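Local structure of CAMK/CAMK2 protein kinase (Salpingoeca rosetta, 5IG1) at residues C233-F237 with I253-P259; L185-V189 with P261-P265; E102-V108 with K295-R301. The protein probably transfers phosphate from ATP to serine and threonine residues of target proteins, this chain being the kinase domain and following regulatory helix of a calmodulin-binding CaMKII. One frame throughout, in Å; residues are numbered along the deposited sequence.

Interaction 1 (C233-F237 with I253-P259)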
loop_
_atom_site.group_PDB
_atom_site.type_symbol
_atom_site.label_atom_id
_atom_site.label_comp_id
_atom_site.label_asym_id
_atom_site.label_seq_id
_atom_site.Cartn_x
_atom_site.Cartn_y
_atom_site.Cartn_z
ATOM N N CYS A 233 13.110 -17.554 2.467
ATOM C CA CYS A 233 12.644 -17.264 1.111
ATOM C C CYS A 233 12.045 -18.511 0.455
ATOM O O CYS A 233 12.333 -18.835 -0.699
ATOM C CB CYS A 233 13.777 -16.682 0.266
ATOM S SG CYS A 233 13.220 -15.676 -1.108
ATOM N N GLN A 234 11.200 -19.213 1.210
ATOM C CA GLN A 234 10.584 -20.462 0.759
ATOM C C GLN A 234 9.279 -20.140 0.038
ATOM O O GLN A 234 8.205 -20.061 0.639
ATOM C CB GLN A 234 10.357 -21.407 1.933
ATOM C CG GLN A 234 11.633 -21.914 2.577
ATOM C CD GLN A 234 12.477 -22.725 1.615
ATOM O OE1 GLN A 234 13.697 -22.555 1.541
ATOM N NE2 GLN A 234 11.829 -23.616 0.869
ATOM N N TYR A 235 9.379 -19.952 -1.275
ATOM C CA TYR A 235 8.215 -19.790 -2.133
ATOM C C TYR A 235 8.560 -20.396 -3.485
ATOM O O TYR A 235 9.724 -20.683 -3.777
ATOM C CB TYR A 235 7.813 -18.319 -2.272
ATOM C CG TYR A 235 8.724 -17.555 -3.193
ATOM C CD1 TYR A 235 9.919 -17.020 -2.732
ATOM C CD2 TYR A 235 8.395 -17.379 -4.531
ATOM C CE1 TYR A 235 10.761 -16.330 -3.577
ATOM C CE2 TYR A 235 9.229 -16.694 -5.383
ATOM C CZ TYR A 235 10.410 -16.171 -4.903
ATOM O OH TYR A 235 11.240 -15.486 -5.757
ATOM N N ASP A 236 7.541 -20.578 -4.321
ATOM C CA ASP A 236 7.751 -21.244 -5.599
ATOM C C ASP A 236 6.741 -20.738 -6.615
ATOM O O ASP A 236 5.823 -19.984 -6.291
ATOM C CB ASP A 236 7.655 -22.768 -5.455
ATOM C CG ASP A 236 6.455 -23.201 -4.640
ATOM O OD1 ASP A 236 5.902 -22.351 -3.907
ATOM O OD2 ASP A 236 6.072 -24.389 -4.721
ATOM N N PHE A 237 6.929 -21.165 -7.855
ATOM C CA PHE A 237 5.995 -20.876 -8.931
ATOM C C PHE A 237 5.282 -22.163 -9.324
ATOM O O PHE A 237 5.698 -22.826 -10.280
ATOM C CB PHE A 237 6.734 -20.270 -10.124
ATOM C CG PHE A 237 7.428 -18.974 -9.811
ATOM C CD1 PHE A 237 6.811 -18.022 -9.022
ATOM C CD2 PHE A 237 8.696 -18.712 -10.299
ATOM C CE1 PHE A 237 7.441 -16.829 -8.732
ATOM C CE2 PHE A 237 9.332 -17.524 -10.010
ATOM C CZ PHE A 237 8.707 -16.584 -9.222
ATOM N N ILE A 253 9.970 -10.945 -9.885
ATOM C CA ILE A 253 9.583 -11.322 -8.529
ATOM C C ILE A 253 10.766 -11.922 -7.782
ATOM O O ILE A 253 11.002 -11.602 -6.612
ATOM C CB ILE A 253 8.393 -12.294 -8.564
ATOM C CG1 ILE A 253 7.163 -11.608 -9.160
ATOM C CG2 ILE A 253 8.107 -12.821 -7.168
ATOM C CD1 ILE A 253 6.000 -12.552 -9.400
ATOM N N LYS A 254 11.522 -12.810 -8.439
ATOM C CA LYS A 254 12.714 -13.370 -7.810
ATOM C C LYS A 254 13.651 -12.266 -7.339
ATOM O O LYS A 254 14.269 -12.377 -6.274
ATOM C CB LYS A 254 13.441 -14.306 -8.779
ATOM C CG LYS A 254 12.837 -15.700 -8.897
ATOM C CD LYS A 254 13.344 -16.632 -7.803
ATOM C CE LYS A 254 12.718 -18.019 -7.926
ATOM N NZ LYS A 254 12.997 -18.867 -6.734
ATOM N N ALA A 255 13.748 -11.181 -8.111
ATOM C CA ALA A 255 14.625 -10.078 -7.730
ATOM C C ALA A 255 14.030 -9.272 -6.585
ATOM O O ALA A 255 14.733 -8.934 -5.627
ATOM C CB ALA A 255 14.896 -9.179 -8.934
ATOM N N MET A 256 12.736 -8.958 -6.667
ATOM C CA MET A 256 12.081 -8.215 -5.595
ATOM C C MET A 256 12.059 -9.003 -4.293
ATOM O O MET A 256 12.028 -8.407 -3.212
ATOM C CB MET A 256 10.657 -7.848 -6.001
ATOM C CG MET A 256 10.559 -6.857 -7.139
ATOM S SD MET A 256 8.850 -6.442 -7.505
ATOM C CE MET A 256 9.074 -5.263 -8.824
ATOM N N LEU A 257 12.059 -10.331 -4.370
ATOM C CA LEU A 257 12.080 -11.188 -3.186
ATOM C C LEU A 257 13.479 -11.709 -2.885
ATOM O O LEU A 257 13.646 -12.863 -2.480
ATOM C CB LEU A 257 11.104 -12.345 -3.352
ATOM C CG LEU A 257 9.629 -11.946 -3.404
ATOM C CD1 LEU A 257 8.740 -13.178 -3.580
ATOM C CD2 LEU A 257 9.246 -11.175 -2.149
ATOM N N GLU A 258 14.497 -10.883 -3.080
ATOM C CA GLU A 258 15.850 -11.267 -2.706
ATOM C C GLU A 258 15.988 -11.235 -1.187
ATOM O O GLU A 258 15.718 -10.199 -0.569
ATOM C CB GLU A 258 16.867 -10.330 -3.353
ATOM C CG GLU A 258 18.272 -10.452 -2.786
ATOM C CD GLU A 258 18.947 -11.757 -3.149
ATOM O OE1 GLU A 258 18.525 -12.394 -4.137
ATOM O OE2 GLU A 258 19.903 -12.147 -2.443
ATOM N N PRO A 259 16.417 -12.332 -0.553
ATOM C CA PRO A 259 16.450 -12.365 0.921
ATOM C C PRO A 259 17.391 -11.346 1.544
ATOM O O PRO A 259 17.202 -10.996 2.716
ATOM C CB PRO A 259 16.901 -13.799 1.235
ATOM C CG PRO A 259 16.713 -14.568 -0.036
ATOM C CD PRO A 259 16.895 -13.590 -1.147
#
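I253, in the last turn of helix 247-256, meets loop 233-237 by pointing CG2 at the rim of the F237 ring, 4.3 Å from F237 CZ and near the ring plane. A bulky apolar side chain suits this buried site, where it also packs on W242 and helix 198-213. K254 is more exposed and uses its aliphatic length: bent at chi2 (-85°), its methylenes pass Y235 OH, and K254 CE reaches to within 4.0 Å of F237 CE2. L257, just past the end of helix 247-256, makes a CH-pi contact, CD1 lying 3.8 Å from the centroid of the Y235 ring and over one face. In Y235, chi1 of 76° carries the ring toward the helix end and chi2 (-84°) turns this face to L257. At the far end P259 lays CG against C233 CB at 3.6 Å. C233 itself has positive phi and belongs to a Schellman motif closing helix 223-231. With no hydrogen bond crossing between the segments, the contact rests on shape and apolar surface. It joins the loop after helix 223-231 to the end of helix 247-256, the helices called G and H in the C-lobe of the protein kinase fold.

Interaction 2 (L185-V189 with P261-P265)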
loop_
_atom_site.group_PDB
_atom_site.type_symbol
_atom_site.label_atom_id
_atom_site.label_comp_id
_atom_site.label_asym_id
_atom_site.label_seq_id
_atom_site.Cartn_x
_atom_site.Cartn_y
_atom_site.Cartn_z
ATOM N N LEU A 185 5.857 -8.977 5.314
ATOM C CA LEU A 185 7.049 -8.602 6.060
ATOM C C LEU A 185 8.312 -9.013 5.317
ATOM O O LEU A 185 8.397 -10.108 4.757
ATOM C CB LEU A 185 7.030 -9.247 7.445
ATOM C CG LEU A 185 6.067 -8.621 8.447
ATOM C CD1 LEU A 185 6.035 -9.411 9.732
ATOM C CD2 LEU A 185 6.483 -7.195 8.704
ATOM N N SER A 186 9.292 -8.124 5.316
ATOM C CA SER A 186 10.589 -8.428 4.740
ATOM C C SER A 186 11.403 -9.285 5.703
ATOM O O SER A 186 11.211 -9.216 6.920
ATOM C CB SER A 186 11.340 -7.141 4.436
ATOM O OG SER A 186 10.995 -6.150 5.385
ATOM N N PRO A 187 12.314 -10.111 5.183
ATOM C CA PRO A 187 13.113 -10.950 6.088
ATOM C C PRO A 187 13.922 -10.124 7.072
ATOM O O PRO A 187 14.063 -10.507 8.239
ATOM C CB PRO A 187 14.009 -11.746 5.126
ATOM C CG PRO A 187 13.381 -11.602 3.785
ATOM C CD PRO A 187 12.740 -10.260 3.783
ATOM N N GLU A 188 14.437 -8.977 6.629
ATOM C CA GLU A 188 15.241 -8.127 7.502
ATOM C C GLU A 188 14.434 -7.618 8.689
ATOM O O GLU A 188 14.963 -7.492 9.801
ATOM C CB GLU A 188 15.805 -6.960 6.698
ATOM C CG GLU A 188 14.736 -6.175 5.962
ATOM C CD GLU A 188 15.018 -6.059 4.488
ATOM O OE1 GLU A 188 14.943 -7.092 3.790
ATOM O OE2 GLU A 188 15.332 -4.938 4.026
ATOM N N VAL A 189 13.155 -7.308 8.475
ATOM C CA VAL A 189 12.328 -6.846 9.583
ATOM C C VAL A 189 12.017 -8.002 10.526
ATOM O O VAL A 189 11.994 -7.832 11.751
ATOM C CB VAL A 189 11.053 -6.168 9.050
ATOM C CG1 VAL A 189 10.093 -5.854 10.189
ATOM C CG2 VAL A 189 11.418 -4.896 8.291
ATOM N N PRO A 261 18.874 -7.486 1.529
ATOM C CA PRO A 261 18.488 -6.187 0.953
ATOM C C PRO A 261 19.549 -5.579 0.054
ATOM O O PRO A 261 19.211 -4.821 -0.865
ATOM C CB PRO A 261 18.236 -5.316 2.194
ATOM C CG PRO A 261 18.107 -6.279 3.334
ATOM C CD PRO A 261 18.978 -7.432 2.995
ATOM N N LYS A 262 20.826 -5.888 0.286
ATOM C CA LYS A 262 21.876 -5.333 -0.560
ATOM C C LYS A 262 21.766 -5.854 -1.988
ATOM O O LYS A 262 21.968 -5.098 -2.946
ATOM C CB LYS A 262 23.245 -5.650 0.033
ATOM C CG LYS A 262 23.290 -5.515 1.544
ATOM C CD LYS A 262 24.679 -5.782 2.083
ATOM C CE LYS A 262 25.566 -4.569 1.897
ATOM N NZ LYS A 262 24.974 -3.389 2.586
ATOM N N ARG A 263 21.438 -7.135 -2.155
ATOM C CA ARG A 263 21.241 -7.702 -3.482
ATOM C C ARG A 263 19.837 -7.463 -4.016
ATOM O O ARG A 263 19.476 -8.036 -5.046
ATOM C CB ARG A 263 21.541 -9.205 -3.475
ATOM C CG ARG A 263 22.971 -9.560 -3.105
ATOM C CD ARG A 263 23.173 -11.064 -3.085
ATOM N NE ARG A 263 24.540 -11.417 -2.707
ATOM C CZ ARG A 263 25.003 -12.661 -2.638
ATOM N NH1 ARG A 263 24.208 -13.686 -2.923
ATOM N NH2 ARG A 263 26.263 -12.880 -2.285
ATOM N N ARG A 264 19.042 -6.641 -3.339
ATOM C CA ARG A 264 17.672 -6.365 -3.750
ATOM C C ARG A 264 17.621 -5.082 -4.557
ATOM O O ARG A 264 18.228 -4.078 -4.152
ATOM C CB ARG A 264 16.758 -6.244 -2.536
ATOM C CG ARG A 264 15.289 -6.382 -2.865
ATOM C CD ARG A 264 14.621 -7.298 -1.862
ATOM N NE ARG A 264 14.360 -6.597 -0.616
ATOM C CZ ARG A 264 14.503 -7.130 0.589
ATOM N NH1 ARG A 264 14.916 -8.383 0.730
ATOM N NH2 ARG A 264 14.234 -6.395 1.658
ATOM N N PRO A 265 16.921 -5.075 -5.690
ATOM C CA PRO A 265 16.897 -3.874 -6.527
ATOM C C PRO A 265 16.254 -2.703 -5.807
ATOM O O PRO A 265 15.325 -2.862 -5.012
ATOM C CB PRO A 265 16.059 -4.300 -7.740
ATOM C CG PRO A 265 16.106 -5.789 -7.742
ATOM C CD PRO A 265 16.187 -6.193 -6.303
#
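E188 and R264 meet through two folded side chains. In E188, chi1 of 54° places CG between the backbone N and the carbonyl carbon, and a further bend at chi2 swings the carboxylate toward the loop 261-265. R264 starts with CG on the far side from its own N (chi1 -162°), then bends at chi2 and chi3, so that its guanidinium turns an edge toward the glutamate.

The result is a salt bridge between OE1 of E188 and NH2 of R264. The modelled 2.4 Å between these two atoms is too short to be taken literally at this resolution, but the pairing of opposite charges is clear. OE1 lies at the edge of the guanidinium, near its plane, although the carboxylate and guanidinium planes are turned 31° from each other.

P261 borders both partners: its ring lies against the E188 carboxylate, and its CA lies 4.1 Å above the guanidinium plane of R264, over the centre of the group. A rigid ring suits a tight turn here, in which R264 N also bonds to P261 O at 3.1 Å. The other two guanidinium nitrogens find partners too: NH1 probably bonds to E258 O and NE, weakly, to A198 O. Arginine suits the place because one flat group can serve several acceptors in a buried setting, and W202 lies against its side chain. Each charge would probably be costly to bury without the other.

S186, P187 and E188 form the SPE version of the APE motif that ends the activation segment, and its glutamate paired with this arginine is a hallmark of the protein kinase C-lobe.

Interaction 3 (E102-V108 with K295-R301)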
loop_
_atom_site.group_PDB
_atom_site.type_symbol
_atom_site.label_atom_id
_atom_site.label_comp_id
_atom_site.label_asym_id
_atom_site.label_seq_id
_atom_site.Cartn_x
_atom_site.Cartn_y
_atom_site.Cartn_z
ATOM N N GLU A 102 -10.219 -0.629 -3.002
ATOM C CA GLU A 102 -8.977 -1.384 -3.053
ATOM C C GLU A 102 -8.780 -2.002 -4.433
ATOM O O GLU A 102 -9.718 -2.529 -5.036
ATOM C CB GLU A 102 -8.981 -2.481 -1.988
ATOM C CG GLU A 102 -9.066 -1.973 -0.560
ATOM C CD GLU A 102 -8.934 -3.086 0.459
ATOM O OE1 GLU A 102 -8.811 -4.260 0.051
ATOM O OE2 GLU A 102 -8.948 -2.789 1.669
ATOM N N LEU A 103 -7.534 -1.947 -4.917
ATOM C CA LEU A 103 -7.191 -2.483 -6.233
ATOM C C LEU A 103 -7.575 -3.955 -6.364
ATOM O O LEU A 103 -8.096 -4.383 -7.403
ATOM C CB LEU A 103 -5.692 -2.300 -6.479
ATOM C CG LEU A 103 -5.082 -2.964 -7.714
ATOM C CD1 LEU A 103 -5.675 -2.353 -8.964
ATOM C CD2 LEU A 103 -3.551 -2.851 -7.709
ATOM N N PHE A 104 -7.326 -4.746 -5.318
ATOM C CA PHE A 104 -7.586 -6.178 -5.417
ATOM C C PHE A 104 -9.077 -6.468 -5.417
ATOM O O PHE A 104 -9.511 -7.461 -6.010
ATOM C CB PHE A 104 -6.891 -6.930 -4.280
ATOM C CG PHE A 104 -5.396 -7.070 -4.458
ATOM C CD1 PHE A 104 -4.671 -6.152 -5.197
ATOM C CD2 PHE A 104 -4.721 -8.137 -3.898
ATOM C CE1 PHE A 104 -3.309 -6.286 -5.359
ATOM C CE2 PHE A 104 -3.356 -8.273 -4.058
ATOM C CZ PHE A 104 -2.652 -7.350 -4.794
ATOM N N ASP A 105 -9.876 -5.614 -4.774
ATOM C CA ASP A 105 -11.322 -5.774 -4.838
ATOM C C ASP A 105 -11.873 -5.430 -6.218
ATOM O O ASP A 105 -12.987 -5.846 -6.550
ATOM C CB ASP A 105 -12.003 -4.908 -3.776
ATOM C CG ASP A 105 -11.716 -5.376 -2.360
ATOM O OD1 ASP A 105 -11.392 -6.567 -2.174
ATOM O OD2 ASP A 105 -11.827 -4.549 -1.429
ATOM N N GLU A 106 -11.123 -4.680 -7.026
ATOM C CA GLU A 106 -11.599 -4.284 -8.344
ATOM C C GLU A 106 -11.116 -5.221 -9.435
ATOM O O GLU A 106 -11.846 -5.466 -10.404
ATOM C CB GLU A 106 -11.157 -2.851 -8.663
ATOM C CG GLU A 106 -11.782 -2.266 -9.938
ATOM C CD GLU A 106 -10.973 -2.557 -11.190
ATOM O OE1 GLU A 106 -9.832 -3.043 -11.070
ATOM O OE2 GLU A 106 -11.478 -2.294 -12.299
ATOM N N ILE A 107 -9.892 -5.735 -9.304
ATOM C CA ILE A 107 -9.376 -6.684 -10.286
ATOM C C ILE A 107 -10.296 -7.897 -10.396
ATOM O O ILE A 107 -10.561 -8.391 -11.499
ATOM C CB ILE A 107 -7.932 -7.079 -9.925
ATOM C CG1 ILE A 107 -7.006 -5.875 -10.093
ATOM C CG2 ILE A 107 -7.451 -8.228 -10.787
ATOM C CD1 ILE A 107 -5.580 -6.157 -9.686
ATOM N N VAL A 108 -10.824 -8.379 -9.264
ATOM C CA VAL A 108 -11.697 -9.550 -9.298
ATOM C C VAL A 108 -12.981 -9.276 -10.064
ATOM O O VAL A 108 -13.661 -10.219 -10.479
ATOM C CB VAL A 108 -12.031 -10.062 -7.877
ATOM C CG1 VAL A 108 -10.808 -10.679 -7.225
ATOM C CG2 VAL A 108 -12.590 -8.939 -7.024
ATOM N N LYS A 295 -10.418 -13.814 -5.791
ATOM C CA LYS A 295 -11.646 -13.759 -4.999
ATOM C C LYS A 295 -11.493 -14.566 -3.716
ATOM O O LYS A 295 -11.904 -14.124 -2.633
ATOM C CB LYS A 295 -12.836 -14.274 -5.816
ATOM C CG LYS A 295 -13.121 -13.463 -7.073
ATOM C CD LYS A 295 -14.026 -14.209 -8.057
ATOM C CE LYS A 295 -14.185 -13.421 -9.359
ATOM N NZ LYS A 295 -14.791 -14.210 -10.466
ATOM N N LYS A 296 -10.900 -15.762 -3.821
ATOM C CA LYS A 296 -10.662 -16.553 -2.617
ATOM C C LYS A 296 -9.719 -15.828 -1.663
ATOM O O LYS A 296 -9.906 -15.869 -0.441
ATOM C CB LYS A 296 -10.107 -17.931 -2.988
ATOM C CG LYS A 296 -11.020 -18.752 -3.897
ATOM C CD LYS A 296 -10.979 -20.238 -3.551
ATOM C CE LYS A 296 -9.665 -20.892 -3.956
ATOM N NZ LYS A 296 -9.530 -20.996 -5.439
ATOM N N PHE A 297 -8.712 -15.140 -2.212
ATOM C CA PHE A 297 -7.736 -14.411 -1.401
ATOM C C PHE A 297 -8.386 -13.238 -0.676
ATOM O O PHE A 297 -8.249 -13.087 0.546
ATOM C CB PHE A 297 -6.603 -13.931 -2.312
ATOM C CG PHE A 297 -5.566 -13.076 -1.631
ATOM C CD1 PHE A 297 -4.630 -13.638 -0.780
ATOM C CD2 PHE A 297 -5.499 -11.712 -1.883
ATOM C CE1 PHE A 297 -3.665 -12.856 -0.171
ATOM C CE2 PHE A 297 -4.537 -10.926 -1.279
ATOM C CZ PHE A 297 -3.617 -11.498 -0.422
ATOM N N ASN A 298 -9.081 -12.379 -1.430
ATOM C CA ASN A 298 -9.813 -11.269 -0.832
ATOM C C ASN A 298 -10.754 -11.762 0.254
ATOM O O ASN A 298 -10.878 -11.132 1.310
ATOM C CB ASN A 298 -10.604 -10.507 -1.901
ATOM C CG ASN A 298 -9.714 -9.734 -2.866
ATOM O OD1 ASN A 298 -8.576 -9.373 -2.542
ATOM N ND2 ASN A 298 -10.240 -9.464 -4.060
ATOM N N ALA A 299 -11.422 -12.895 0.016
ATOM C CA ALA A 299 -12.279 -13.458 1.052
ATOM C C ALA A 299 -11.467 -13.870 2.272
ATOM O O ALA A 299 -11.879 -13.626 3.412
ATOM C CB ALA A 299 -13.065 -14.647 0.502
ATOM N N ARG A 300 -10.294 -14.465 2.054
ATOM C CA ARG A 300 -9.528 -15.012 3.167
ATOM C C ARG A 300 -8.963 -13.925 4.074
ATOM O O ARG A 300 -8.937 -14.103 5.294
ATOM C CB ARG A 300 -8.405 -15.909 2.644
ATOM C CG ARG A 300 -8.800 -17.365 2.592
ATOM C CD ARG A 300 -7.621 -18.275 2.253
ATOM N NE ARG A 300 -7.303 -18.277 0.828
ATOM C CZ ARG A 300 -6.255 -17.657 0.296
ATOM N NH1 ARG A 300 -5.405 -17.002 1.071
ATOM N NH2 ARG A 300 -6.050 -17.701 -1.013
ATOM N N ARG A 301 -8.465 -12.815 3.514
ATOM C CA ARG A 301 -7.791 -11.841 4.371
ATOM C C ARG A 301 -8.778 -11.111 5.283
ATOM O O ARG A 301 -8.427 -10.757 6.411
ATOM C CB ARG A 301 -6.962 -10.862 3.535
ATOM C CG ARG A 301 -7.655 -10.242 2.355
ATOM C CD ARG A 301 -6.635 -9.520 1.495
ATOM N NE ARG A 301 -7.234 -8.752 0.416
ATOM C CZ ARG A 301 -7.697 -7.516 0.563
ATOM N NH1 ARG A 301 -7.621 -6.917 1.744
ATOM N NH2 ARG A 301 -8.233 -6.880 -0.464
#
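The charged contacts gather on R301, which reaches across to E102 and D105. Its NH2 donates to E102 OE1 at 2.7 Å, meeting that oxygen nearly along the C-O bond while the oxygen stays in the guanidinium plane; NH1 adds a weak bond to the same atom. The carboxylate and guanidinium are nearly coplanar. D105 OD1, 3.6 Å from R301 NH2, completes the salt-bridge network with a long ion pair. R301 can span this gap because its chain runs extended from CG to NE after a first torsion of 48°.

The amide of N298 supplies the uncharged hydrogen bonds. ND2 donates to F104 O at 2.9 Å, approaching from above the carbonyl plane and not along a lone pair. On its other branch OD1 accepts from R301 NH2 at 3.3 Å and, weakly, from NE. Asparagine suits this buried site: one small group links the neighbouring helix backbone to the arginine, and by taking two of its N-H groups it helps fix how the guanidinium is turned.

Apolar contacts flank the polar ones. F297 CE2 comes to the edge of the F104 ring, 3.8 Å from CD2, and both phenylalanines also pack on I210 of helix 198-213. Toward the other end V108 sets CG1 against K295 CG at 3.6 Å, using the aliphatic part of an exposed lysine.

The axes of the helical segments 103-107 and 295-301 run roughly antiparallel, 142° between directions and 9.8 Å apart at closest. Helix 288-302 most probably corresponds to the regulatory helix of CaMKII, and its docking on helix D of the kinase C-lobe is consistent with the autoinhibited form known in this family.

Interactions 1 and 2 are neighbours, their centres about 11 Å apart, and they touch where the end of helix 247-256 runs on into loop 261-265. Their chemistry differs. Interaction 1 is partly buried and apolar across its segments, whereas interaction 2 is buried and centres on one ion pair. Interaction 3 lies apart, about 22 Å from interaction 1 and about 26 Å from interaction 2, centre to centre, and mixes a salt-bridge network, an asparagine hydrogen-bonded to a helix carbonyl and phenylalanine packing in a partly buried interface. The first two join pieces of the kinase C-lobe; the third holds what is probably the regulatory helix against it.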